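Local structure of arginine 3rd transport system periplasmic binding protein (Legionella pneumophila subsp. pneumophila str. Philadelphia 1, 3KZG) at residues Phe16-Gly21 with Ser25-Asp30; Cys38-Ala43 with Leu213-Asp218; Asp54-Leu59 with Lys79-Ser84; Ser92-Thr97 with Arg123-Glu128. The protein probably binds arginine in the periplasm and hands it to an ABC-type transport system. One frame throughout, in Å; residues are numbered along the deposited sequence.

Interaction 1. Residues Phe16-Gly21 with Ser25-Asp30; sequences FEVWSG and SLYGFD
Val-18 and Tyr-27 form a single antiparallel hydrogen-bonded bridge in the chain reversal that leads from strand 17-18 into helix 29-40. Its bond is weak: Val-18 N lies 3.1 Å from Tyr-27 O. The same carbonyl also takes a C-H contact from Glu-17 CA. A firmer link lies at the helix start, where Asp-30 N donates to Phe-16 O over 2.9 Å, in the carbonyl plane on a lone pair; with Gly-28 at the N-cap, a carbonyl from outside the helix thus satisfies a first-turn N-H. Phe-16 O also sits 3.3 Å from Gly-28 CA, in space that glycine, lacking a side chain, does not fill. The Glu-17 chain bends at chi2 (-96°), bringing OE1 round to within 2.6 Å of Asp-30 OD2, the carboxylates nearly coplanar at 23°. Two oxygens so near probably share a proton. Their other bonds steady the pair: Ser-10 OG meets Glu-17 OE2, and Ser-70 N meets Asp-30 OD2. Toward the far end, Leu-26 CB packs 3.6 Å from Val-18 O. The Gly-Phe-Asp run at this helix start fits the signature sequence of family 3 solute-binding proteins, here held in the lobe containing strand 4-13.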
loop_
_atom_site.group_PDB
_atom_site.type_symbol
_atom_site.label_atom_id
_atom_site.label_comp_id
_atom_site.label_asym_id
_atom_site.label_seq_id
_atom_site.Cartn_x
_atom_site.Cartn_y
_atom_site.Cartn_z
ATOM N N PHE A 16 -11.977 14.837 -19.992
ATOM C CA PHE A 16 -12.320 15.728 -18.874
ATOM C C PHE A 16 -13.830 15.963 -18.751
ATOM O O PHE A 16 -14.403 15.839 -17.670
ATOM C CB PHE A 16 -11.562 17.049 -19.023
ATOM C CG PHE A 16 -10.074 16.888 -18.944
ATOM C CD1 PHE A 16 -9.443 16.749 -17.711
ATOM C CD2 PHE A 16 -9.304 16.808 -20.104
ATOM C CE1 PHE A 16 -8.063 16.531 -17.631
ATOM C CE2 PHE A 16 -7.925 16.589 -20.036
ATOM C CZ PHE A 16 -7.306 16.451 -18.792
ATOM N N GLU A 17 -14.468 16.317 -19.858
ATOM C CA GLU A 17 -15.915 16.495 -19.869
ATOM C C GLU A 17 -16.447 16.541 -21.290
ATOM O O GLU A 17 -15.758 16.952 -22.219
ATOM C CB GLU A 17 -16.358 17.764 -19.126
ATOM C CG GLU A 17 -15.899 19.069 -19.735
ATOM C CD GLU A 17 -14.636 19.578 -19.093
ATOM O OE1 GLU A 17 -14.269 19.033 -18.033
ATOM O OE2 GLU A 17 -14.019 20.521 -19.633
ATOM N N VAL A 18 -17.689 16.105 -21.434
ATOM C CA VAL A 18 -18.374 16.094 -22.711
ATOM C C VAL A 18 -19.848 16.370 -22.433
ATOM O O VAL A 18 -20.476 15.711 -21.601
ATOM C CB VAL A 18 -18.258 14.730 -23.385
ATOM C CG1 VAL A 18 -16.838 14.473 -23.860
ATOM C CG2 VAL A 18 -18.652 13.694 -22.402
ATOM N N TRP A 19 -20.384 17.356 -23.133
ATOM C CA TRP A 19 -21.781 17.747 -22.995
ATOM C C TRP A 19 -22.578 17.112 -24.142
ATOM O O TRP A 19 -22.213 17.262 -25.309
ATOM C CB TRP A 19 -21.869 19.267 -23.062
ATOM C CG TRP A 19 -23.249 19.815 -23.090
ATOM C CD1 TRP A 19 -24.150 19.827 -22.066
ATOM C CD2 TRP A 19 -23.878 20.477 -24.193
ATOM N NE1 TRP A 19 -25.304 20.463 -22.464
ATOM C CE2 TRP A 19 -25.164 20.869 -23.763
ATOM C CE3 TRP A 19 -23.477 20.775 -25.503
ATOM C CZ2 TRP A 19 -26.058 21.551 -24.600
ATOM C CZ3 TRP A 19 -24.368 21.455 -26.335
ATOM C CH2 TRP A 19 -25.645 21.834 -25.876
ATOM N N SER A 20 -23.652 16.404 -23.798
ATOM C CA SER A 20 -24.511 15.739 -24.786
ATOM C C SER A 20 -25.936 16.304 -24.792
ATOM O O SER A 20 -26.896 15.584 -25.086
ATOM C CB SER A 20 -24.581 14.234 -24.501
ATOM O OG SER A 20 -23.290 13.648 -24.467
ATOM N N GLY A 21 -26.068 17.588 -24.472
ATOM C CA GLY A 21 -27.377 18.216 -24.439
ATOM C C GLY A 21 -27.783 18.582 -23.023
ATOM O O GLY A 21 -27.334 17.956 -22.065
ATOM N N SER A 25 -27.143 14.034 -18.541
ATOM C CA SER A 25 -26.029 14.263 -17.637
ATOM C C SER A 25 -24.730 14.317 -18.445
ATOM O O SER A 25 -24.664 13.815 -19.570
ATOM C CB SER A 25 -25.959 13.146 -16.586
ATOM O OG SER A 25 -25.819 11.859 -17.177
ATOM N N LEU A 26 -23.710 14.952 -17.879
ATOM C CA LEU A 26 -22.420 15.042 -18.542
ATOM C C LEU A 26 -21.553 13.935 -17.973
ATOM O O LEU A 26 -21.924 13.288 -16.988
ATOM C CB LEU A 26 -21.752 16.394 -18.275
ATOM C CG LEU A 26 -22.489 17.668 -18.689
ATOM C CD1 LEU A 26 -23.648 17.928 -17.727
ATOM C CD2 LEU A 26 -21.518 18.841 -18.674
ATOM N N TYR A 27 -20.405 13.706 -18.597
ATOM C CA TYR A 27 -19.497 12.685 -18.111
ATOM C C TYR A 27 -18.048 13.051 -18.416
ATOM O O TYR A 27 -17.763 13.795 -19.357
ATOM C CB TYR A 27 -19.859 11.323 -18.712
ATOM C CG TYR A 27 -19.529 11.151 -20.177
ATOM C CD1 TYR A 27 -18.235 10.820 -20.588
ATOM C CD2 TYR A 27 -20.516 11.289 -21.152
ATOM C CE1 TYR A 27 -17.930 10.627 -21.933
ATOM C CE2 TYR A 27 -20.226 11.096 -22.504
ATOM C CZ TYR A 27 -18.928 10.766 -22.885
ATOM O OH TYR A 27 -18.631 10.600 -24.213
ATOM N N GLY A 28 -17.143 12.524 -17.598
ATOM C CA GLY A 28 -15.728 12.794 -17.768
ATOM C C GLY A 28 -15.076 12.923 -16.405
ATOM O O GLY A 28 -15.768 12.987 -15.388
ATOM N N PHE A 29 -13.750 12.973 -16.377
ATOM C CA PHE A 29 -13.036 13.089 -15.113
ATOM C C PHE A 29 -13.406 14.334 -14.301
ATOM O O PHE A 29 -13.630 14.233 -13.098
ATOM C CB PHE A 29 -11.525 13.083 -15.349
ATOM C CG PHE A 29 -10.723 13.144 -14.081
ATOM C CD1 PHE A 29 -10.619 12.034 -13.258
ATOM C CD2 PHE A 29 -10.090 14.322 -13.701
ATOM C CE1 PHE A 29 -9.897 12.087 -12.069
ATOM C CE2 PHE A 29 -9.364 14.391 -12.511
ATOM C CZ PHE A 29 -9.267 13.272 -11.696
ATOM N N ASP A 30 -13.460 15.502 -14.942
ATOM C CA ASP A 30 -13.796 16.734 -14.221
ATOM C C ASP A 30 -15.172 16.651 -13.592
ATOM O O ASP A 30 -15.389 17.135 -12.481
ATOM C CB ASP A 30 -13.757 17.963 -15.144
ATOM C CG ASP A 30 -12.352 18.435 -15.434
ATOM O OD1 ASP A 30 -11.454 18.152 -14.618
ATOM O OD2 ASP A 30 -12.146 19.109 -16.467
#

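Interaction 2. Residues Cys38-Ala43 with Leu213-Asp218; sequences CRRLHA and LEMEAD
Asp-218 OD2 is gripped by both terminal nitrogens of Arg-40, NH1 at 3.2 Å and NH2 at 3.3 Å, in an end-on salt bridge that converges on one oxygen. NH1 uses the syn lone pair of OD2; NH2 comes from the syn side too, but 20° out of the carboxylate plane. The two flat groups are twisted 44° against each other, and sharing one acceptor leaves both N-H bonds bent. Asp-218 OD1 turns to Thr-220 OG1, so each carboxylate oxygen has its own partner. Arg-40 reaches across from the end of helix 29-40 with its chain stretched out from CG to NE (chi3 -177°), and its NE is paired with Glu-36 OE2 one turn back. Over one face of the guanidinium lies CG of selenomethionine Met-215, 3.3 Å from Arg-40 NE. At the edge, in plane, a water accepts from Arg-40 NH1 at 2.9 Å and donates to Glu-214 OE1 at 2.7 Å, joining two opposite charges that do not touch directly. Three directional contacts round its rim and a methylene on one face fix the rotation of the guanidinium; the arginine probably favours the ionised form of Asp-218, and Glu-36 and Asp-218 offset its charge where the ends of two helices meet.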
loop_
_atom_site.group_PDB
_atom_site.type_symbol
_atom_site.label_atom_id
_atom_site.label_comp_id
_atom_site.label_asym_id
_atom_site.label_seq_id
_atom_site.Cartn_x
_atom_site.Cartn_y
_atom_site.Cartn_z
ATOM N N CYS A 38 -18.469 18.252 -4.201
ATOM C CA CYS A 38 -19.717 18.861 -3.754
ATOM C C CYS A 38 -20.420 18.056 -2.665
ATOM O O CYS A 38 -20.968 18.638 -1.733
ATOM C CB CYS A 38 -20.668 19.073 -4.936
ATOM S SG CYS A 38 -20.184 20.418 -6.027
ATOM N N ARG A 39 -20.409 16.728 -2.757
ATOM C CA ARG A 39 -21.072 15.936 -1.725
ATOM C C ARG A 39 -20.341 16.083 -0.397
ATOM O O ARG A 39 -20.956 16.050 0.671
ATOM C CB ARG A 39 -21.160 14.455 -2.116
ATOM C CG ARG A 39 -19.839 13.726 -2.244
ATOM C CD ARG A 39 -20.073 12.250 -2.573
ATOM N NE ARG A 39 -20.543 11.489 -1.417
ATOM C CZ ARG A 39 -19.768 11.116 -0.402
ATOM N NH1 ARG A 39 -18.479 11.427 -0.399
ATOM N NH2 ARG A 39 -20.282 10.436 0.614
ATOM N N ARG A 40 -19.024 16.250 -0.472
ATOM C CA ARG A 40 -18.208 16.425 0.722
ATOM C C ARG A 40 -18.464 17.818 1.284
ATOM O O ARG A 40 -18.296 18.056 2.475
ATOM C CB ARG A 40 -16.726 16.227 0.384
ATOM C CG ARG A 40 -16.386 14.765 0.134
ATOM C CD ARG A 40 -14.969 14.563 -0.376
ATOM N NE ARG A 40 -14.731 13.155 -0.668
ATOM C CZ ARG A 40 -14.075 12.317 0.127
ATOM N NH1 ARG A 40 -13.569 12.738 1.282
ATOM N NH2 ARG A 40 -13.939 11.047 -0.227
ATOM N N LEU A 41 -18.878 18.728 0.409
ATOM C CA LEU A 41 -19.202 20.091 0.800
ATOM C C LEU A 41 -20.650 20.109 1.286
ATOM O O LEU A 41 -21.141 21.130 1.765
ATOM C CB LEU A 41 -19.050 21.046 -0.389
ATOM C CG LEU A 41 -17.630 21.403 -0.835
ATOM C CD1 LEU A 41 -17.669 22.236 -2.112
ATOM C CD2 LEU A 41 -16.935 22.168 0.280
ATOM N N HIS A 42 -21.322 18.966 1.160
ATOM C CA HIS A 42 -22.721 18.830 1.568
ATOM C C HIS A 42 -23.609 19.726 0.709
ATOM O O HIS A 42 -24.643 20.217 1.162
ATOM C CB HIS A 42 -22.887 19.206 3.045
ATOM C CG HIS A 42 -22.083 18.356 3.980
ATOM N ND1 HIS A 42 -21.856 18.708 5.295
ATOM C CD2 HIS A 42 -21.455 17.171 3.797
ATOM C CE1 HIS A 42 -21.122 17.779 5.878
ATOM N NE2 HIS A 42 -20.864 16.834 4.990
ATOM N N ALA A 43 -23.195 19.938 -0.536
ATOM C CA ALA A 43 -23.946 20.770 -1.461
ATOM C C ALA A 43 -24.273 20.020 -2.749
ATOM O O ALA A 43 -23.447 19.269 -3.272
ATOM C CB ALA A 43 -23.155 22.028 -1.786
ATOM N N LEU A 213 -7.471 17.569 -0.111
ATOM C CA LEU A 213 -6.449 16.929 0.702
ATOM C C LEU A 213 -7.005 15.657 1.357
ATOM O O LEU A 213 -6.329 14.632 1.398
ATOM C CB LEU A 213 -5.933 17.905 1.765
ATOM C CG LEU A 213 -5.096 19.069 1.209
ATOM C CD1 LEU A 213 -4.772 20.075 2.300
ATOM C CD2 LEU A 213 -3.819 18.509 0.588
ATOM N N GLU A 214 -8.245 15.717 1.842
ATOM C CA GLU A 214 -8.864 14.558 2.484
ATOM C C GLU A 214 -9.150 13.449 1.474
ATOM O O GLU A 214 -9.170 12.271 1.829
ATOM C CB GLU A 214 -10.150 14.994 3.190
ATOM C CG GLU A 214 -9.928 16.226 4.056
ATOM C CD GLU A 214 -11.190 16.773 4.680
ATOM O OE1 GLU A 214 -12.219 16.854 3.982
ATOM O OE2 GLU A 214 -11.141 17.141 5.872
HETATM N N MSE A 215 -9.375 13.814 0.214
HETATM C CA MSE A 215 -9.623 12.808 -0.821
HETATM C C MSE A 215 -8.314 12.122 -1.208
HETATM O O MSE A 215 -8.291 10.944 -1.567
HETATM C CB MSE A 215 -10.232 13.449 -2.076
HETATM C CG MSE A 215 -11.720 13.751 -1.987
HETATM SE SE MSE A 215 -12.322 14.608 -3.561
HETATM C CE MSE A 215 -12.315 13.051 -4.733
ATOM N N GLU A 216 -7.223 12.871 -1.154
ATOM C CA GLU A 216 -5.936 12.306 -1.504
ATOM C C GLU A 216 -5.496 11.400 -0.367
ATOM O O GLU A 216 -4.792 10.417 -0.583
ATOM C CB GLU A 216 -4.918 13.425 -1.757
ATOM C CG GLU A 216 -5.401 14.393 -2.829
ATOM C CD GLU A 216 -4.441 15.524 -3.119
ATOM O OE1 GLU A 216 -3.929 16.149 -2.171
ATOM O OE2 GLU A 216 -4.214 15.804 -4.312
ATOM N N ALA A 217 -5.952 11.711 0.841
ATOM C CA ALA A 217 -5.578 10.919 2.006
ATOM C C ALA A 217 -6.389 9.633 2.216
ATOM O O ALA A 217 -5.865 8.674 2.774
ATOM C CB ALA A 217 -5.640 11.785 3.258
ATOM N N ASP A 218 -7.649 9.597 1.779
ATOM C CA ASP A 218 -8.455 8.392 1.977
ATOM C C ASP A 218 -8.560 7.470 0.765
ATOM O O ASP A 218 -9.344 6.521 0.774
ATOM C CB ASP A 218 -9.868 8.742 2.478
ATOM C CG ASP A 218 -10.679 9.544 1.472
ATOM O OD1 ASP A 218 -10.453 9.401 0.252
ATOM O OD2 ASP A 218 -11.562 10.309 1.909
HETATM O O HOH W 1 -13.895 15.270 2.674
#

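Interaction 3. Residues Asp54-Leu59 with Lys79-Ser84; sequences DLFPAL and KHFIFS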
loop_
_atom_site.group_PDB
_atom_site.type_symbol
_atom_site.label_atom_id
_atom_site.label_comp_id
_atom_site.label_asym_id
_atom_site.label_seq_id
_atom_site.Cartn_x
_atom_site.Cartn_y
_atom_site.Cartn_z
ATOM N N ASP A 54 -15.744 30.913 -23.323
ATOM C CA ASP A 54 -16.782 31.690 -22.656
ATOM C C ASP A 54 -16.814 31.474 -21.143
ATOM O O ASP A 54 -17.488 32.214 -20.423
ATOM C CB ASP A 54 -18.168 31.372 -23.232
ATOM C CG ASP A 54 -18.363 31.916 -24.643
ATOM O OD1 ASP A 54 -17.704 32.914 -25.007
ATOM O OD2 ASP A 54 -19.196 31.350 -25.382
ATOM N N LEU A 55 -16.087 30.468 -20.664
ATOM C CA LEU A 55 -16.058 30.155 -19.239
ATOM C C LEU A 55 -15.554 31.309 -18.384
ATOM O O LEU A 55 -16.065 31.554 -17.291
ATOM C CB LEU A 55 -15.194 28.912 -18.986
ATOM C CG LEU A 55 -15.797 27.562 -19.387
ATOM C CD1 LEU A 55 -14.756 26.464 -19.225
ATOM C CD2 LEU A 55 -17.034 27.277 -18.526
ATOM N N PHE A 56 -14.547 32.014 -18.889
ATOM C CA PHE A 56 -13.959 33.137 -18.177
ATOM C C PHE A 56 -14.976 34.250 -17.887
ATOM O O PHE A 56 -15.134 34.669 -16.737
ATOM C CB PHE A 56 -12.765 33.663 -18.971
ATOM C CG PHE A 56 -11.725 32.607 -19.257
ATOM C CD1 PHE A 56 -10.911 32.123 -18.240
ATOM C CD2 PHE A 56 -11.599 32.057 -20.532
ATOM C CE1 PHE A 56 -9.989 31.106 -18.480
ATOM C CE2 PHE A 56 -10.679 31.038 -20.783
ATOM C CZ PHE A 56 -9.875 30.562 -19.755
ATOM N N PRO A 57 -15.683 34.742 -18.920
ATOM C CA PRO A 57 -16.658 35.799 -18.639
ATOM C C PRO A 57 -17.831 35.282 -17.804
ATOM O O PRO A 57 -18.358 36.001 -16.955
ATOM C CB PRO A 57 -17.071 36.263 -20.034
ATOM C CG PRO A 57 -16.935 35.011 -20.851
ATOM C CD PRO A 57 -15.613 34.465 -20.365
ATOM N N ALA A 58 -18.220 34.031 -18.038
ATOM C CA ALA A 58 -19.319 33.413 -17.304
ATOM C C ALA A 58 -19.042 33.406 -15.799
ATOM O O ALA A 58 -19.940 33.641 -14.989
ATOM C CB ALA A 58 -19.541 31.986 -17.795
ATOM N N LEU A 59 -17.798 33.124 -15.426
ATOM C CA LEU A 59 -17.424 33.101 -14.014
ATOM C C LEU A 59 -17.395 34.523 -13.461
ATOM O O LEU A 59 -17.900 34.787 -12.370
ATOM C CB LEU A 59 -16.049 32.453 -13.828
ATOM C CG LEU A 59 -15.518 32.435 -12.393
ATOM C CD1 LEU A 59 -16.482 31.688 -11.489
ATOM C CD2 LEU A 59 -14.143 31.779 -12.364
ATOM N N LYS A 79 -4.415 36.798 -12.344
ATOM C CA LYS A 79 -4.585 38.243 -12.221
ATOM C C LYS A 79 -6.059 38.624 -12.126
ATOM O O LYS A 79 -6.394 39.739 -11.732
ATOM C CB LYS A 79 -3.939 38.951 -13.416
ATOM C CG LYS A 79 -2.450 38.677 -13.537
ATOM C CD LYS A 79 -1.823 39.423 -14.702
ATOM C CE LYS A 79 -0.334 39.137 -14.775
ATOM N NZ LYS A 79 0.320 39.850 -15.899
ATOM N N HIS A 80 -6.939 37.692 -12.474
ATOM C CA HIS A 80 -8.374 37.947 -12.425
ATOM C C HIS A 80 -9.129 36.845 -11.708
ATOM O O HIS A 80 -10.303 37.003 -11.374
ATOM C CB HIS A 80 -8.920 38.102 -13.845
ATOM C CG HIS A 80 -8.380 39.295 -14.565
ATOM N ND1 HIS A 80 -8.829 40.575 -14.320
ATOM C CD2 HIS A 80 -7.384 39.413 -15.474
ATOM C CE1 HIS A 80 -8.130 41.430 -15.047
ATOM N NE2 HIS A 80 -7.245 40.750 -15.755
ATOM N N PHE A 81 -8.454 35.726 -11.472
ATOM C CA PHE A 81 -9.078 34.592 -10.805
ATOM C C PHE A 81 -8.160 33.924 -9.798
ATOM O O PHE A 81 -6.937 34.065 -9.854
ATOM C CB PHE A 81 -9.480 33.530 -11.828
ATOM C CG PHE A 81 -10.427 34.020 -12.876
ATOM C CD1 PHE A 81 -11.766 34.242 -12.575
ATOM C CD2 PHE A 81 -9.981 34.257 -14.171
ATOM C CE1 PHE A 81 -12.648 34.691 -13.553
ATOM C CE2 PHE A 81 -10.855 34.705 -15.155
ATOM C CZ PHE A 81 -12.190 34.923 -14.845
ATOM N N ILE A 82 -8.768 33.187 -8.879
ATOM C CA ILE A 82 -8.006 32.437 -7.904
ATOM C C ILE A 82 -8.259 30.971 -8.223
ATOM O O ILE A 82 -9.291 30.614 -8.815
ATOM C CB ILE A 82 -8.417 32.758 -6.444
ATOM C CG1 ILE A 82 -9.914 32.519 -6.241
ATOM C CG2 ILE A 82 -8.032 34.197 -6.116
ATOM C CD1 ILE A 82 -10.373 32.701 -4.804
ATOM N N PHE A 83 -7.305 30.128 -7.843
ATOM C CA PHE A 83 -7.392 28.700 -8.106
ATOM C C PHE A 83 -7.340 27.866 -6.833
ATOM O O PHE A 83 -6.829 28.304 -5.802
ATOM C CB PHE A 83 -6.238 28.287 -9.018
ATOM C CG PHE A 83 -6.330 28.851 -10.406
ATOM C CD1 PHE A 83 -7.103 28.221 -11.375
ATOM C CD2 PHE A 83 -5.634 30.006 -10.748
ATOM C CE1 PHE A 83 -7.177 28.732 -12.672
ATOM C CE2 PHE A 83 -5.703 30.524 -12.038
ATOM C CZ PHE A 83 -6.477 29.884 -13.003
ATOM N N SER A 84 -7.883 26.660 -6.910
ATOM C CA SER A 84 -7.848 25.752 -5.783
ATOM C C SER A 84 -6.510 25.051 -5.936
ATOM O O SER A 84 -5.738 25.359 -6.849
ATOM C CB SER A 84 -8.949 24.705 -5.906
ATOM O OG SER A 84 -8.682 23.870 -7.020
#
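The rings of Phe-56 and Phe-81 are inclined about 43° to each other, so the pair is neither an offset nor a T-shaped stack. Phe-81 CE2 comes to the edge of the Phe-56 ring, near its plane and 4.0 Å from Phe-56 CD1, while Phe-56 CD1 stands off the Phe-81 plane, outside its rim. At the edge of the Phe-81 ring itself sits a backbone oxygen: Phe-56 O is 3.5 Å from Phe-81 CZ and close to the ring plane. The Phe-56 ring additionally takes part in a cation-pi contact with Arg-77. On the CD1 and CE1 side of the Phe-81 ring comes Leu-59, one turn further along helix 55-60. Its chi1 of 177° sends CG out toward the ring, 3.8 Å from Phe-81 CE1, and chi2 of 59° turns CD2 onto Phe-81 CD1, 3.4 Å away. The leucine and the ring approach from opposite directions, and Phe-81 thereby wedges its outer end against one turn of the helix, between residues 56 and 59. Met-196, from the strand paired with 82-83, packs against all three side chains and completes the cluster. The meeting is apolar and buried, held by close fit and dispersion; the backbone oxygen Phe-56 O faces the slightly positive C-H rim of Phe-81, a mildly favourable arrangement that joins the helix to the loop leading into strand 82-83.

Interaction 4. Residues Ser92-Thr97 with Arg123-Glu128; sequences SQYITT and RQVLSE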
loop_
_atom_site.group_PDB
_atom_site.type_symbol
_atom_site.label_atom_id
_atom_site.label_comp_id
_atom_site.label_asym_id
_atom_site.label_seq_id
_atom_site.Cartn_x
_atom_site.Cartn_y
_atom_site.Cartn_z
ATOM N N SER A 92 1.015 19.493 -21.962
ATOM C CA SER A 92 0.477 19.651 -23.307
ATOM C C SER A 92 1.076 18.536 -24.163
ATOM O O SER A 92 2.022 17.860 -23.740
ATOM C CB SER A 92 0.842 21.024 -23.884
ATOM O OG SER A 92 2.231 21.156 -24.097
ATOM N N GLN A 93 0.531 18.341 -25.360
ATOM C CA GLN A 93 1.013 17.286 -26.247
ATOM C C GLN A 93 0.712 17.585 -27.710
ATOM O O GLN A 93 -0.402 17.978 -28.051
ATOM C CB GLN A 93 0.362 15.953 -25.854
ATOM C CG GLN A 93 0.633 14.784 -26.810
ATOM C CD GLN A 93 2.064 14.274 -26.738
ATOM O OE1 GLN A 93 2.522 13.834 -25.688
ATOM N NE2 GLN A 93 2.773 14.330 -27.861
ATOM N N TYR A 94 1.708 17.410 -28.573
ATOM C CA TYR A 94 1.504 17.636 -29.999
ATOM C C TYR A 94 0.927 16.358 -30.601
ATOM O O TYR A 94 1.402 15.252 -30.316
ATOM C CB TYR A 94 2.822 17.997 -30.698
ATOM C CG TYR A 94 3.229 19.450 -30.548
ATOM C CD1 TYR A 94 2.607 20.455 -31.295
ATOM C CD2 TYR A 94 4.234 19.824 -29.652
ATOM C CE1 TYR A 94 2.975 21.794 -31.155
ATOM C CE2 TYR A 94 4.611 21.157 -29.505
ATOM C CZ TYR A 94 3.978 22.138 -30.259
ATOM O OH TYR A 94 4.352 23.463 -30.115
ATOM N N ILE A 95 -0.112 16.518 -31.413
ATOM C CA ILE A 95 -0.770 15.395 -32.067
ATOM C C ILE A 95 -1.032 15.761 -33.526
ATOM O O ILE A 95 -1.262 16.924 -33.846
ATOM C CB ILE A 95 -2.101 15.050 -31.358
ATOM C CG1 ILE A 95 -2.750 13.833 -32.022
ATOM C CG2 ILE A 95 -3.046 16.255 -31.389
ATOM C CD1 ILE A 95 -3.949 13.308 -31.274
ATOM N N THR A 96 -0.968 14.772 -34.410
ATOM C CA THR A 96 -1.207 14.997 -35.836
ATOM C C THR A 96 -1.792 13.717 -36.431
ATOM O O THR A 96 -1.936 12.721 -35.730
ATOM C CB THR A 96 0.104 15.367 -36.572
ATOM O OG1 THR A 96 -0.200 15.815 -37.900
ATOM C CG2 THR A 96 1.041 14.168 -36.650
ATOM N N THR A 97 -2.145 13.742 -37.711
ATOM C CA THR A 97 -2.709 12.553 -38.346
ATOM C C THR A 97 -1.603 11.578 -38.720
ATOM O O THR A 97 -0.505 11.990 -39.076
ATOM C CB THR A 97 -3.519 12.917 -39.607
ATOM O OG1 THR A 97 -2.697 13.672 -40.505
ATOM C CG2 THR A 97 -4.746 13.736 -39.228
ATOM N N ARG A 123 0.538 30.559 -26.767
ATOM C CA ARG A 123 1.739 31.151 -26.197
ATOM C C ARG A 123 2.874 30.133 -26.116
ATOM O O ARG A 123 4.032 30.465 -26.362
ATOM C CB ARG A 123 1.430 31.713 -24.807
ATOM C CG ARG A 123 2.600 32.425 -24.151
ATOM C CD ARG A 123 2.183 33.060 -22.833
ATOM N NE ARG A 123 1.170 34.095 -23.020
ATOM C CZ ARG A 123 1.369 35.233 -23.682
ATOM N NH1 ARG A 123 2.551 35.494 -24.230
ATOM N NH2 ARG A 123 0.385 36.115 -23.796
ATOM N N GLN A 124 2.541 28.889 -25.785
ATOM C CA GLN A 124 3.555 27.843 -25.683
ATOM C C GLN A 124 4.189 27.576 -27.044
ATOM O O GLN A 124 5.407 27.449 -27.163
ATOM C CB GLN A 124 2.943 26.547 -25.158
ATOM C CG GLN A 124 3.987 25.508 -24.789
ATOM C CD GLN A 124 3.409 24.121 -24.636
ATOM O OE1 GLN A 124 2.386 23.928 -23.982
ATOM N NE2 GLN A 124 4.070 23.138 -25.237
ATOM N N VAL A 125 3.347 27.496 -28.069
ATOM C CA VAL A 125 3.806 27.244 -29.425
ATOM C C VAL A 125 4.746 28.337 -29.928
ATOM O O VAL A 125 5.842 28.053 -30.416
ATOM C CB VAL A 125 2.602 27.132 -30.405
ATOM C CG1 VAL A 125 3.091 26.985 -31.835
ATOM C CG2 VAL A 125 1.734 25.939 -30.026
ATOM N N LEU A 126 4.326 29.591 -29.810
ATOM C CA LEU A 126 5.157 30.679 -30.299
ATOM C C LEU A 126 6.451 30.849 -29.507
ATOM O O LEU A 126 7.482 31.193 -30.078
ATOM C CB LEU A 126 4.363 31.988 -30.315
ATOM C CG LEU A 126 3.149 32.028 -31.258
ATOM C CD1 LEU A 126 2.541 33.410 -31.201
ATOM C CD2 LEU A 126 3.538 31.694 -32.688
ATOM N N SER A 127 6.398 30.587 -28.204
ATOM C CA SER A 127 7.573 30.716 -27.343
ATOM C C SER A 127 8.687 29.748 -27.730
ATOM O O SER A 127 9.831 29.899 -27.302
ATOM C CB SER A 127 7.183 30.482 -25.878
ATOM O OG SER A 127 6.808 29.131 -25.655
ATOM N N GLU A 128 8.354 28.748 -28.535
ATOM C CA GLU A 128 9.345 27.779 -28.973
ATOM C C GLU A 128 10.217 28.373 -30.081
ATOM O O GLU A 128 11.309 27.878 -30.360
ATOM C CB GLU A 128 8.645 26.499 -29.440
ATOM C CG GLU A 128 7.904 25.783 -28.307
ATOM C CD GLU A 128 6.980 24.685 -28.796
ATOM O OE1 GLU A 128 6.296 24.059 -27.952
ATOM O OE2 GLU A 128 6.935 24.448 -30.020
#
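Ser-92 points its hydroxyl at helix 121-127: Ser-92 OG donates to Gln-124 OE1 over 2.8 Å, in the carbonyl plane on a lone pair, though at a steep C=O...O angle of 100°. With CG anti to the backbone N, the extended Gln-124 chain carries its amide to the strand. Gln-93 turns to the other side, its NE2 bonded to Tyr-94 O at 3.0 Å and also to Gly-184 O. Tyr-94 then sends its ring to the end of the helix, where Tyr-94 OH donates to Glu-128 OE2 over 2.8 Å, on the syn side but 27° out of the carboxylate plane. Glu-128 OE1 lies in the ring plane, 3.7 Å from Tyr-94 CE2, with ring and carboxylate inclined at 60°. Val-125 CG2 fills in beside the hydroxyl, 3.6 Å from Tyr-94 OH. Strand 91-97 runs between strands 154-158 and 180-188 of the five-stranded sheet, and the helix packs against it, with Leu-156 of the adjoining strand touching both Ser-92 and Val-125.

Overall arrangement
The four contacts divide between the two lobes of a periplasmic binding protein fold. Interactions 1, 2 and 3 lie in the lobe of strand 4-13, their centres about 20 to 22 Å apart; interaction 4 belongs to the five-stranded sheet of the other lobe, its centre about 35 Å from that of interaction 2 and across the centre of the chain. Helix 29-40 is shared, interaction 1 holding its start and interaction 2 its end. Along the chain, interactions 1, 3 and 4 follow in series, while interaction 2 joins residues 170 apart and encloses 3 and 4. The chain crosses over after strand 82-83 and returns before helix 202-217; solute probably binds between the lobes.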